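PDB 2IMP: lactaldehyde dehydrogenase from Escherichia coli, which catalyses the NAD-dependent, irreversible oxidation of L-lactaldehyde to L-lactate and also oxidises glycolaldehyde, serving the breakdown of L-fucose and L-rhamnose. Local coordinates for residues Met9-Gln14 / Ile50-Arg55; Thr147-Trp152 / Gln214-Asn219; Leu266-Lys271 / Ser414-Asn419; Lys425-Leu430 / Thr435-Glu440. One frame throughout, in Å; residues are numbered along the deposited sequence.

In the fold
Interaction 2 lies nearest the centre of the chain and is fully buried. Interactions 3 and 4 are buried too, while interaction 1 is only partly buried and polar at its rim. Interactions 1 and 2 touch, because I50 of helix 43-62 packs on L216 and N219, on the side of the chain that binds the dinucleotide. Interactions 3 and 4 lie on the opposite side of the chain's centre. They share the beta-alpha-beta unit of strand 409-416, helix 420-429 and strand 434-437. Their contacts across the segments are apolar, without hydrogen bonds. Interaction 1 relies on a salt bridge and a water, and interaction 2 on a threonine hydroxyl-to-carbonyl hydrogen bond and the cofactor.

Interaction 1: residues Met9-Gln14 / Ile50-Arg55; sequences MYIDGQ and IDAAER
OD2 of D12 sits at the edge of the R55 guanidinium, almost in its plane. CA of A52 lies over one face of that group, toward the rim. NH2 donates to OD2 at 2.8 Å, a salt bridge with a bent N-H...O angle of 137°. The nitrogen meets OD2 from well above the carboxylate plane, and the two flat groups are turned 68° apart. R199 binds the same oxygen, so two arginines share one carboxylate corner. Below the charges, CB of D12 rests against CB of A52 at 3.5 Å. CG2 of I11 only grazes that methyl. The contact sets the tight turn of the hairpin formed by strands 5-11 and 14-16 against helix 43-62, on the edge of the NAD-binding Rossmann-like domain of the aldehyde dehydrogenase fold. D12 carries its carboxylate anti to the backbone N (chi1 -163°), which turns it toward the R55 guanidinium. A leucine in place of D12 would probably leave R55 and R199 without their shared negative partner. A water adds a second link: it donates to OD1 of D12 and to the carbonyl O of A52, both at 2.8 Å. N203 OD1 accepts the backbone N-H of D12 and ties the turn to strand 202-204.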
# COMPACT_ATOMS: atom_id res chain seq x y z
N MET A 9 7.46 -41.14 7.92
CA MET A 9 6.85 -39.84 7.81
C MET A 9 7.42 -38.90 8.89
O MET A 9 8.12 -39.35 9.80
CB MET A 9 5.32 -39.94 7.98
CG MET A 9 4.61 -40.66 6.83
SD MET A 9 2.80 -40.71 7.01
CE MET A 9 2.45 -42.39 6.46
N TYR A 10 7.16 -37.61 8.77
CA TYR A 10 7.62 -36.68 9.78
C TYR A 10 6.43 -36.00 10.45
O TYR A 10 5.82 -35.10 9.89
CB TYR A 10 8.55 -35.62 9.17
CG TYR A 10 9.30 -34.84 10.22
CD1 TYR A 10 10.34 -35.44 10.94
CD2 TYR A 10 8.97 -33.52 10.50
CE1 TYR A 10 11.03 -34.72 11.93
CE2 TYR A 10 9.65 -32.79 11.49
CZ TYR A 10 10.68 -33.40 12.20
OH TYR A 10 11.34 -32.70 13.17
N ILE A 11 6.10 -36.49 11.64
CA ILE A 11 4.96 -36.00 12.39
C ILE A 11 5.27 -35.53 13.83
O ILE A 11 5.89 -36.25 14.61
CB ILE A 11 3.86 -37.08 12.44
CG1 ILE A 11 3.45 -37.45 11.01
CG2 ILE A 11 2.66 -36.60 13.25
CD1 ILE A 11 2.62 -38.72 10.90
N ASP A 12 4.83 -34.32 14.15
CA ASP A 12 5.02 -33.72 15.46
C ASP A 12 6.48 -33.68 15.98
O ASP A 12 6.76 -34.05 17.12
CB ASP A 12 4.12 -34.42 16.49
CG ASP A 12 3.95 -33.61 17.78
OD1 ASP A 12 4.33 -32.41 17.79
OD2 ASP A 12 3.44 -34.16 18.77
N GLY A 13 7.40 -33.23 15.12
CA GLY A 13 8.78 -33.09 15.53
C GLY A 13 9.66 -34.33 15.55
O GLY A 13 10.77 -34.28 16.08
N GLN A 14 9.19 -35.42 14.96
CA GLN A 14 9.98 -36.65 14.92
C GLN A 14 9.64 -37.56 13.73
O GLN A 14 8.51 -37.54 13.23
CB GLN A 14 9.79 -37.45 16.22
CG GLN A 14 8.37 -37.98 16.42
CD GLN A 14 8.16 -38.71 17.75
OE1 GLN A 14 7.05 -39.16 18.06
NE2 GLN A 14 9.23 -38.84 18.53
N ILE A 50 -2.02 -33.30 11.19
CA ILE A 50 -2.86 -32.13 11.34
C ILE A 50 -3.12 -31.79 12.82
O ILE A 50 -3.06 -30.62 13.21
CB ILE A 50 -4.21 -32.32 10.60
CG1 ILE A 50 -3.96 -32.33 9.09
CG2 ILE A 50 -5.19 -31.21 10.98
CD1 ILE A 50 -5.18 -32.62 8.25
N ASP A 51 -3.38 -32.81 13.63
CA ASP A 51 -3.60 -32.58 15.05
C ASP A 51 -2.34 -32.01 15.72
O ASP A 51 -2.42 -31.16 16.62
CB ASP A 51 -4.02 -33.87 15.77
CG ASP A 51 -5.42 -34.32 15.39
OD1 ASP A 51 -6.26 -33.45 15.07
OD2 ASP A 51 -5.68 -35.54 15.42
N ALA A 52 -1.18 -32.50 15.29
CA ALA A 52 0.08 -32.01 15.82
C ALA A 52 0.30 -30.53 15.41
O ALA A 52 0.73 -29.70 16.21
CB ALA A 52 1.24 -32.87 15.31
N ALA A 53 -0.01 -30.23 14.16
CA ALA A 53 0.12 -28.87 13.65
C ALA A 53 -0.80 -27.90 14.42
O ALA A 53 -0.43 -26.76 14.70
CB ALA A 53 -0.21 -28.83 12.17
N GLU A 54 -1.99 -28.39 14.76
CA GLU A 54 -2.94 -27.60 15.52
C GLU A 54 -2.43 -27.28 16.93
O GLU A 54 -2.53 -26.14 17.40
CB GLU A 54 -4.29 -28.33 15.60
CG GLU A 54 -5.37 -27.56 16.36
CD GLU A 54 -6.66 -28.36 16.45
OE1 GLU A 54 -6.67 -29.41 17.12
OE2 GLU A 54 -7.67 -27.93 15.85
N ARG A 55 -1.89 -28.29 17.61
CA ARG A 55 -1.35 -28.08 18.95
C ARG A 55 -0.21 -27.05 19.00
O ARG A 55 -0.09 -26.30 19.95
CB ARG A 55 -0.84 -29.40 19.55
CG ARG A 55 -1.90 -30.46 19.87
CD ARG A 55 -1.35 -31.51 20.84
NE ARG A 55 -0.26 -32.30 20.28
CZ ARG A 55 -0.42 -33.33 19.44
NH1 ARG A 55 -1.64 -33.70 19.07
NH2 ARG A 55 0.63 -33.99 18.99
O HOH W 1 2.40 -30.44 18.36

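Interaction 2: residues Thr147-Trp152 / Gln214-Asn219; sequences TGILPW and QELAGN. With NAI (1,4-dihydronicotinamide adenine dinucleotide), chain D.
T147 and L216 meet where strand 134-149 runs under helix 209-218, in the Rossmann-like NAD-binding domain of the aldehyde dehydrogenase fold. The axes of strand 147-149 and helix 214-218 lie 8.6 Å apart, their N-to-C directions 143° apart, closer to antiparallel than parallel. OG1 of T147 donates to the carbonyl O of L216 at 2.9 Å, from above the carbonyl plane. The bond uses a carbonyl near the end of the helix. T147 holds OG1 between its backbone N and carbonyl carbon (chi1 62°), which leaves CG2 to pack on CD2 of L216. The other methyl of L216, CD1, reaches CG1 of I149 at 4.3 Å. All three side chains are buried.

Beyond this shell lies the cofactor. CG2 of I149 touches the adenosine ribose at O4B. At the strand end, the carbonyl O of L150 accepts from the ribose hydroxyl O3B at 2.6 Å. W152 N makes a weak bond to the phosphate oxygen O1N. K176, S230 and E179 add further hydrogen bonds to the cofactor.

Farther out, backbone bonds pair T147 and I149 with strand 222-227, and G148 with strand 172-176. Past the helix end, ND2 of N219 donates to OE2 of E215. T240, a second-shell residue, orients the Q214 amide through OE1. Q214 itself belongs to the cofactor shell: its bent chain brings NE2 to the adenine, where it donates to N1A at 2.8 Å with an almost straight N-H...N angle of 176°.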
# COMPACT_ATOMS: atom_id res chain seq x y z
N THR A 147 -2.26 -26.90 4.71
CA THR A 147 -1.70 -28.08 4.10
C THR A 147 -1.20 -27.83 2.67
O THR A 147 -1.70 -26.93 1.98
CB THR A 147 -2.72 -29.26 4.08
OG1 THR A 147 -3.87 -28.90 3.30
CG2 THR A 147 -3.18 -29.59 5.50
N GLY A 148 -0.21 -28.60 2.26
CA GLY A 148 0.35 -28.45 0.94
C GLY A 148 0.47 -29.78 0.23
O GLY A 148 1.03 -30.74 0.76
N ILE A 149 -0.07 -29.83 -0.97
CA ILE A 149 -0.03 -31.02 -1.80
C ILE A 149 0.83 -30.73 -3.05
O ILE A 149 0.47 -29.89 -3.87
CB ILE A 149 -1.46 -31.43 -2.17
CG1 ILE A 149 -2.27 -31.65 -0.89
CG2 ILE A 149 -1.44 -32.69 -3.01
CD1 ILE A 149 -3.75 -31.92 -1.11
N LEU A 150 1.96 -31.42 -3.17
CA LEU A 150 2.89 -31.15 -4.26
C LEU A 150 2.91 -32.11 -5.47
O LEU A 150 2.62 -33.30 -5.35
CB LEU A 150 4.30 -31.05 -3.69
CG LEU A 150 4.40 -30.44 -2.29
CD1 LEU A 150 5.86 -30.48 -1.84
CD2 LEU A 150 3.85 -29.01 -2.28
N PRO A 151 3.29 -31.58 -6.65
CA PRO A 151 3.39 -32.30 -7.92
C PRO A 151 4.83 -32.85 -8.09
O PRO A 151 5.69 -32.61 -7.25
CB PRO A 151 3.07 -31.21 -8.93
CG PRO A 151 3.82 -30.05 -8.36
CD PRO A 151 3.48 -30.13 -6.86
N TRP A 152 5.06 -33.57 -9.19
CA TRP A 152 6.40 -34.12 -9.45
C TRP A 152 7.40 -33.13 -10.08
O TRP A 152 8.61 -33.34 -9.99
CB TRP A 152 6.32 -35.35 -10.36
CG TRP A 152 5.70 -35.05 -11.66
CD1 TRP A 152 4.46 -35.17 -11.93
CD2 TRP A 152 6.33 -34.50 -12.83
NE1 TRP A 152 4.17 -34.76 -13.22
CE2 TRP A 152 5.32 -34.35 -13.80
CE3 TRP A 152 7.63 -34.16 -13.16
CZ2 TRP A 152 5.56 -33.84 -15.07
CZ3 TRP A 152 7.88 -33.64 -14.41
CH2 TRP A 152 6.84 -33.50 -15.37
N GLN A 214 -6.61 -36.29 -0.05
CA GLN A 214 -7.99 -35.95 0.25
C GLN A 214 -8.21 -35.57 1.72
O GLN A 214 -9.01 -34.68 2.02
CB GLN A 214 -8.91 -37.10 -0.14
CG GLN A 214 -9.27 -37.10 -1.62
CD GLN A 214 -10.18 -35.94 -2.00
OE1 GLN A 214 -11.31 -35.85 -1.53
NE2 GLN A 214 -9.68 -35.03 -2.85
N GLU A 215 -7.50 -36.24 2.63
CA GLU A 215 -7.63 -35.90 4.05
C GLU A 215 -7.05 -34.49 4.35
O GLU A 215 -7.55 -33.75 5.19
CB GLU A 215 -6.94 -36.97 4.90
CG GLU A 215 -7.05 -36.80 6.42
CD GLU A 215 -8.49 -36.67 6.93
OE1 GLU A 215 -9.41 -37.24 6.31
OE2 GLU A 215 -8.69 -36.02 7.97
N LEU A 216 -5.99 -34.13 3.62
CA LEU A 216 -5.39 -32.81 3.80
C LEU A 216 -6.32 -31.69 3.26
O LEU A 216 -6.20 -30.53 3.65
CB LEU A 216 -4.03 -32.75 3.10
CG LEU A 216 -2.95 -33.69 3.67
CD1 LEU A 216 -1.66 -33.53 2.88
CD2 LEU A 216 -2.70 -33.39 5.15
N ALA A 217 -7.23 -32.07 2.37
CA ALA A 217 -8.18 -31.13 1.81
C ALA A 217 -9.54 -31.11 2.55
O ALA A 217 -10.17 -30.06 2.68
CB ALA A 217 -8.42 -31.45 0.33
N GLY A 218 -9.94 -32.27 3.07
CA GLY A 218 -11.22 -32.38 3.75
C GLY A 218 -11.26 -32.30 5.26
O GLY A 218 -12.35 -32.24 5.84
N ASN A 219 -10.12 -32.33 5.93
CA ASN A 219 -10.13 -32.24 7.39
C ASN A 219 -10.60 -30.85 7.89
O ASN A 219 -10.05 -29.82 7.49
CB ASN A 219 -8.74 -32.57 7.94
CG ASN A 219 -8.74 -32.72 9.45
OD1 ASN A 219 -9.01 -31.76 10.18
ND2 ASN A 219 -8.44 -33.92 9.92
PA NAI D . -1.38 -34.41 -10.01
O1A NAI D . -2.56 -33.58 -9.73
O2A NAI D . -1.74 -35.76 -10.64
O5B NAI D . -0.57 -34.63 -8.65
C5B NAI D . -0.10 -33.57 -7.83
C4B NAI D . -0.39 -33.82 -6.35
O4B NAI D . -1.80 -33.91 -6.10
C3B NAI D . 0.20 -35.13 -5.80
O3B NAI D . 0.78 -34.91 -4.52
C2B NAI D . -0.99 -36.07 -5.80
O2B NAI D . -0.90 -37.18 -4.94
C1B NAI D . -2.12 -35.13 -5.44
N9A NAI D . -3.47 -35.62 -5.88
C8A NAI D . -3.86 -36.28 -7.05
N7A NAI D . -5.20 -36.52 -6.98
C5A NAI D . -5.67 -36.03 -5.81
C6A NAI D . -6.96 -36.00 -5.23
N6A NAI D . -8.00 -36.53 -5.85
N1A NAI D . -7.12 -35.40 -3.97
C2A NAI D . -6.03 -34.84 -3.30
N3A NAI D . -4.75 -34.88 -3.88
C4A NAI D . -4.59 -35.46 -5.12
O3 NAI D . -0.46 -33.53 -10.98
PN NAI D . 1.06 -33.82 -11.44
O1N NAI D . 1.92 -34.09 -10.27
O2N NAI D . 1.47 -32.70 -12.34
O5D NAI D . 0.84 -35.15 -12.35
C5D NAI D . 1.16 -36.46 -11.97
C4D NAI D . 0.73 -37.36 -13.10
O4D NAI D . 0.79 -38.72 -12.67
C3D NAI D . -0.62 -37.27 -13.84
O3D NAI D . -0.44 -36.70 -15.13
C2D NAI D . -1.16 -38.67 -13.90
O2D NAI D . -1.76 -38.98 -15.14
C1D NAI D . 0.05 -39.51 -13.58
N1N NAI D . -0.34 -40.84 -13.03
C2N NAI D . -0.58 -40.93 -11.65
C3N NAI D . -0.96 -42.17 -11.08
C7N NAI D . -1.22 -42.29 -9.60
O7N NAI D . -1.58 -43.52 -9.07
N7N NAI D . -1.12 -41.26 -8.75
C4N NAI D . -1.08 -43.31 -11.94
C5N NAI D . -0.84 -43.21 -13.34
C6N NAI D . -0.46 -41.95 -13.87

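Interaction 3: residues Leu266-Lys271 / Ser414-Asn419; sequences LELAVK and SIYTQN
A CH-pi contact places CA of A269 over one face of the Y416 ring. The carbon is 4.2 Å from the ring centroid and 25° off the normal, displaced toward the rim on the CD2 and CE2 side. The helix backbone itself therefore lies on the ring. CB of A269 reaches the same ring nearer its root, with CG at 3.9 Å.

Apolar contact continues at the ring edge. CD2 of L268 lies near the ring plane, 3.6 Å from CD2 of Y416 and as far from CE2. L268 holds CG anti to its own backbone N (chi1 -173°), and this swings the methyl back to the tyrosine. The two side chains are set obliquely. Together they join helix 266-274 to the end of strand 409-416, inside the catalytic domain of the aldehyde dehydrogenase fold, where that strand pairs in parallel with strand 257-260. A serine in place of Y416 would probably open a gap over A269 and leave the L268 methyl without its ring edge.

Hydrogen bonds flank the apolar contact. D263, in the link before the helix, accepts from N of Q418 and is hydrogen-bonded to OG1 of T417. N419 is the N-cap of helix 420-429, its OD1 accepting from N of V422. At Q418, backbone hydrogen bonds reach the second subunit.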
# COMPACT_ATOMS: atom_id res chain seq x y z
N LEU A 266 14.29 -12.60 -34.44
CA LEU A 266 14.29 -14.03 -34.70
C LEU A 266 15.24 -14.86 -33.81
O LEU A 266 14.84 -15.88 -33.25
CB LEU A 266 14.63 -14.30 -36.18
CG LEU A 266 14.65 -15.77 -36.61
CD1 LEU A 266 13.35 -16.45 -36.21
CD2 LEU A 266 14.84 -15.84 -38.12
N GLU A 267 16.48 -14.41 -33.69
CA GLU A 267 17.45 -15.12 -32.85
C GLU A 267 16.99 -15.23 -31.39
O GLU A 267 17.00 -16.32 -30.80
CB GLU A 267 18.80 -14.41 -32.91
CG GLU A 267 19.31 -14.17 -34.32
CD GLU A 267 20.71 -13.58 -34.34
OE1 GLU A 267 20.93 -12.53 -33.70
OE2 GLU A 267 21.59 -14.17 -35.00
N LEU A 268 16.58 -14.10 -30.82
CA LEU A 268 16.10 -14.06 -29.45
C LEU A 268 14.87 -14.98 -29.23
O LEU A 268 14.85 -15.80 -28.32
CB LEU A 268 15.75 -12.60 -29.10
CG LEU A 268 15.36 -12.21 -27.67
CD1 LEU A 268 15.35 -10.69 -27.56
CD2 LEU A 268 13.99 -12.77 -27.31
N ALA A 269 13.87 -14.83 -30.09
CA ALA A 269 12.66 -15.63 -30.01
C ALA A 269 12.93 -17.15 -30.00
O ALA A 269 12.45 -17.86 -29.12
CB ALA A 269 11.73 -15.28 -31.16
N VAL A 270 13.69 -17.63 -30.98
CA VAL A 270 14.00 -19.06 -31.04
C VAL A 270 14.72 -19.57 -29.78
O VAL A 270 14.36 -20.61 -29.23
CB VAL A 270 14.88 -19.39 -32.28
CG1 VAL A 270 15.26 -20.86 -32.26
CG2 VAL A 270 14.12 -19.06 -33.56
N LYS A 271 15.73 -18.83 -29.35
CA LYS A 271 16.46 -19.20 -28.15
C LYS A 271 15.56 -19.21 -26.90
O LYS A 271 15.60 -20.13 -26.08
CB LYS A 271 17.63 -18.23 -27.93
CG LYS A 271 18.46 -18.54 -26.69
CD LYS A 271 19.59 -17.55 -26.50
CE LYS A 271 20.37 -17.86 -25.22
NZ LYS A 271 21.52 -16.92 -25.02
N SER A 414 3.47 -15.08 -23.71
CA SER A 414 4.64 -14.35 -24.19
C SER A 414 4.54 -13.83 -25.63
O SER A 414 3.84 -14.41 -26.47
CB SER A 414 5.89 -15.23 -24.07
OG SER A 414 5.86 -16.30 -25.00
N ILE A 415 5.24 -12.74 -25.90
CA ILE A 415 5.25 -12.15 -27.23
C ILE A 415 6.60 -11.51 -27.60
O ILE A 415 7.30 -10.98 -26.74
CB ILE A 415 4.13 -11.10 -27.39
CG1 ILE A 415 4.08 -10.61 -28.84
CG2 ILE A 415 4.36 -9.94 -26.44
CD1 ILE A 415 2.92 -9.69 -29.16
N TYR A 416 6.95 -11.60 -28.88
CA TYR A 416 8.20 -11.04 -29.39
C TYR A 416 7.98 -10.02 -30.51
O TYR A 416 7.50 -10.36 -31.59
CB TYR A 416 9.11 -12.16 -29.87
CG TYR A 416 9.33 -13.21 -28.81
CD1 TYR A 416 8.35 -14.17 -28.55
CD2 TYR A 416 10.48 -13.21 -28.02
CE1 TYR A 416 8.51 -15.10 -27.52
CE2 TYR A 416 10.64 -14.13 -26.99
CZ TYR A 416 9.65 -15.07 -26.74
OH TYR A 416 9.79 -15.97 -25.71
N THR A 417 8.34 -8.78 -30.23
CA THR A 417 8.17 -7.70 -31.17
C THR A 417 9.00 -6.46 -30.79
O THR A 417 9.55 -6.41 -29.69
CB THR A 417 6.67 -7.29 -31.24
OG1 THR A 417 6.49 -6.20 -32.15
CG2 THR A 417 6.19 -6.87 -29.86
N GLN A 418 9.08 -5.49 -31.69
CA GLN A 418 9.85 -4.29 -31.41
C GLN A 418 9.03 -2.99 -31.53
O GLN A 418 9.56 -1.88 -31.39
CB GLN A 418 11.06 -4.24 -32.34
CG GLN A 418 11.82 -5.57 -32.38
CD GLN A 418 13.08 -5.51 -33.23
OE1 GLN A 418 14.17 -5.86 -32.76
NE2 GLN A 418 12.94 -5.09 -34.48
N ASN A 419 7.72 -3.15 -31.76
CA ASN A 419 6.83 -2.00 -31.90
C ASN A 419 6.09 -1.61 -30.58
O ASN A 419 5.37 -2.42 -29.99
CB ASN A 419 5.82 -2.28 -33.01
CG ASN A 419 4.88 -1.10 -33.27
OD1 ASN A 419 3.95 -0.85 -32.50
ND2 ASN A 419 5.13 -0.37 -34.35

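Interaction 4: residues Lys425-Leu430 / Thr435-Glu440; sequences KAIKGL and TYINRE
I427 and I437 meet through their delta methyls, with CD1 to CD1 at 3.6 Å. The two side chains cross at about a right angle. CD1 of I437 also lies against CG1 of I427, so it rests on the outer half of that chain. I437 has CG1 anti to its carbonyl carbon (chi1 -57°) and an extended chi2, which carry CD1 out to the helix.

L430 and T435 form the second pair, again nearly perpendicular. CD1 of L430 touches CG2 of T435 at 4.0 Å. T435 sets this methyl anti to its backbone N and thereby directs it at the leucine. The hydroxyl stays with polar partners: OG1 is hydrogen-bonded to S413 OG and to Q473 of the third subunit.

I427 of helix 420-429 and L430, just beyond its end, pack on strand 434-437. Helix and strand are the last two elements of a beta-alpha-beta unit that starts with strand 409-416, a parallel neighbour of strand 434-437. T435 to I437 also pair in parallel with a strand of the third subunit, so the sheet crosses the interface. Just after the strand, R439 forms a salt bridge through NH1 with E134 of that subunit.

Between segments 425-430 and 435-440 the contact is made by aliphatic carbons, with no hydrogen bond. The T435 hydroxyl, beside this apolar seam, bonds instead to the neighbouring strand and the third subunit, and the contact probably owes its hold to close fit and burial.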
# COMPACT_ATOMS: atom_id res chain seq x y z
N LYS A 425 -0.54 -3.30 -26.93
CA LYS A 425 -1.76 -3.94 -27.40
C LYS A 425 -1.86 -5.41 -26.93
O LYS A 425 -2.91 -5.86 -26.50
CB LYS A 425 -1.83 -3.87 -28.93
CG LYS A 425 -3.25 -3.87 -29.47
CD LYS A 425 -3.28 -3.43 -30.93
CE LYS A 425 -4.71 -3.28 -31.44
NZ LYS A 425 -4.75 -2.75 -32.83
N ALA A 426 -0.73 -6.11 -27.01
CA ALA A 426 -0.65 -7.49 -26.55
C ALA A 426 -0.89 -7.59 -25.02
O ALA A 426 -1.64 -8.45 -24.55
CB ALA A 426 0.71 -8.07 -26.90
N ILE A 427 -0.25 -6.70 -24.28
CA ILE A 427 -0.42 -6.66 -22.84
C ILE A 427 -1.90 -6.46 -22.46
O ILE A 427 -2.44 -7.17 -21.62
CB ILE A 427 0.41 -5.51 -22.22
CG1 ILE A 427 1.90 -5.82 -22.34
CG2 ILE A 427 0.00 -5.29 -20.77
CD1 ILE A 427 2.80 -4.68 -21.91
N LYS A 428 -2.52 -5.48 -23.10
CA LYS A 428 -3.92 -5.19 -22.85
C LYS A 428 -4.89 -6.31 -23.33
O LYS A 428 -5.88 -6.58 -22.68
CB LYS A 428 -4.30 -3.86 -23.52
CG LYS A 428 -5.70 -3.37 -23.17
CD LYS A 428 -5.97 -1.97 -23.71
CE LYS A 428 -7.31 -1.42 -23.20
NZ LYS A 428 -7.57 -0.01 -23.63
N GLY A 429 -4.55 -6.95 -24.44
CA GLY A 429 -5.41 -7.99 -24.98
C GLY A 429 -5.25 -9.39 -24.42
O GLY A 429 -6.21 -10.16 -24.37
N LEU A 430 -4.04 -9.75 -24.00
CA LEU A 430 -3.78 -11.08 -23.45
C LEU A 430 -4.39 -11.32 -22.04
O LEU A 430 -4.09 -10.60 -21.08
CB LEU A 430 -2.26 -11.34 -23.41
CG LEU A 430 -1.65 -11.60 -24.80
CD1 LEU A 430 -0.14 -11.63 -24.73
CD2 LEU A 430 -2.18 -12.92 -25.33
N THR A 435 2.68 -12.24 -18.55
CA THR A 435 3.04 -11.98 -19.94
C THR A 435 4.52 -11.60 -20.09
O THR A 435 4.95 -10.55 -19.59
CB THR A 435 2.19 -10.85 -20.56
OG1 THR A 435 0.81 -11.23 -20.58
CG2 THR A 435 2.64 -10.58 -22.00
N TYR A 436 5.28 -12.46 -20.74
CA TYR A 436 6.70 -12.19 -20.96
C TYR A 436 6.98 -11.55 -22.32
O TYR A 436 6.57 -12.05 -23.36
CB TYR A 436 7.51 -13.48 -20.84
CG TYR A 436 7.48 -14.09 -19.47
CD1 TYR A 436 6.44 -14.94 -19.09
CD2 TYR A 436 8.47 -13.80 -18.54
CE1 TYR A 436 6.40 -15.49 -17.81
CE2 TYR A 436 8.44 -14.34 -17.26
CZ TYR A 436 7.40 -15.18 -16.90
OH TYR A 436 7.36 -15.71 -15.63
N ILE A 437 7.69 -10.42 -22.29
CA ILE A 437 8.03 -9.71 -23.50
C ILE A 437 9.54 -9.77 -23.86
O ILE A 437 10.39 -9.31 -23.10
CB ILE A 437 7.58 -8.24 -23.41
CG1 ILE A 437 6.08 -8.19 -23.13
CG2 ILE A 437 7.91 -7.51 -24.71
CD1 ILE A 437 5.53 -6.79 -23.00
N ASN A 438 9.83 -10.35 -25.02
CA ASN A 438 11.19 -10.49 -25.52
C ASN A 438 12.20 -11.13 -24.55
O ASN A 438 13.31 -10.63 -24.35
CB ASN A 438 11.72 -9.14 -26.01
CG ASN A 438 10.96 -8.62 -27.22
OD1 ASN A 438 10.56 -9.39 -28.09
ND2 ASN A 438 10.77 -7.31 -27.28
N ARG A 439 11.79 -12.24 -23.95
CA ARG A 439 12.60 -13.02 -23.02
C ARG A 439 11.94 -14.38 -22.72
O ARG A 439 10.79 -14.59 -23.07
CB ARG A 439 12.84 -12.27 -21.71
CG ARG A 439 11.58 -11.87 -20.96
CD ARG A 439 11.81 -11.81 -19.45
NE ARG A 439 11.92 -13.15 -18.86
CZ ARG A 439 12.03 -13.40 -17.56
NH1 ARG A 439 12.05 -12.41 -16.68
NH2 ARG A 439 12.10 -14.66 -17.13
N GLU A 440 12.67 -15.28 -22.07
CA GLU A 440 12.11 -16.59 -21.75
C GLU A 440 11.18 -16.60 -20.52
O GLU A 440 11.24 -15.71 -19.67
CB GLU A 440 13.24 -17.62 -21.59
CG GLU A 440 14.00 -17.58 -20.27
CD GLU A 440 14.75 -16.28 -20.04
OE1 GLU A 440 15.16 -15.62 -21.02
OE2 GLU A 440 14.94 -15.93 -18.86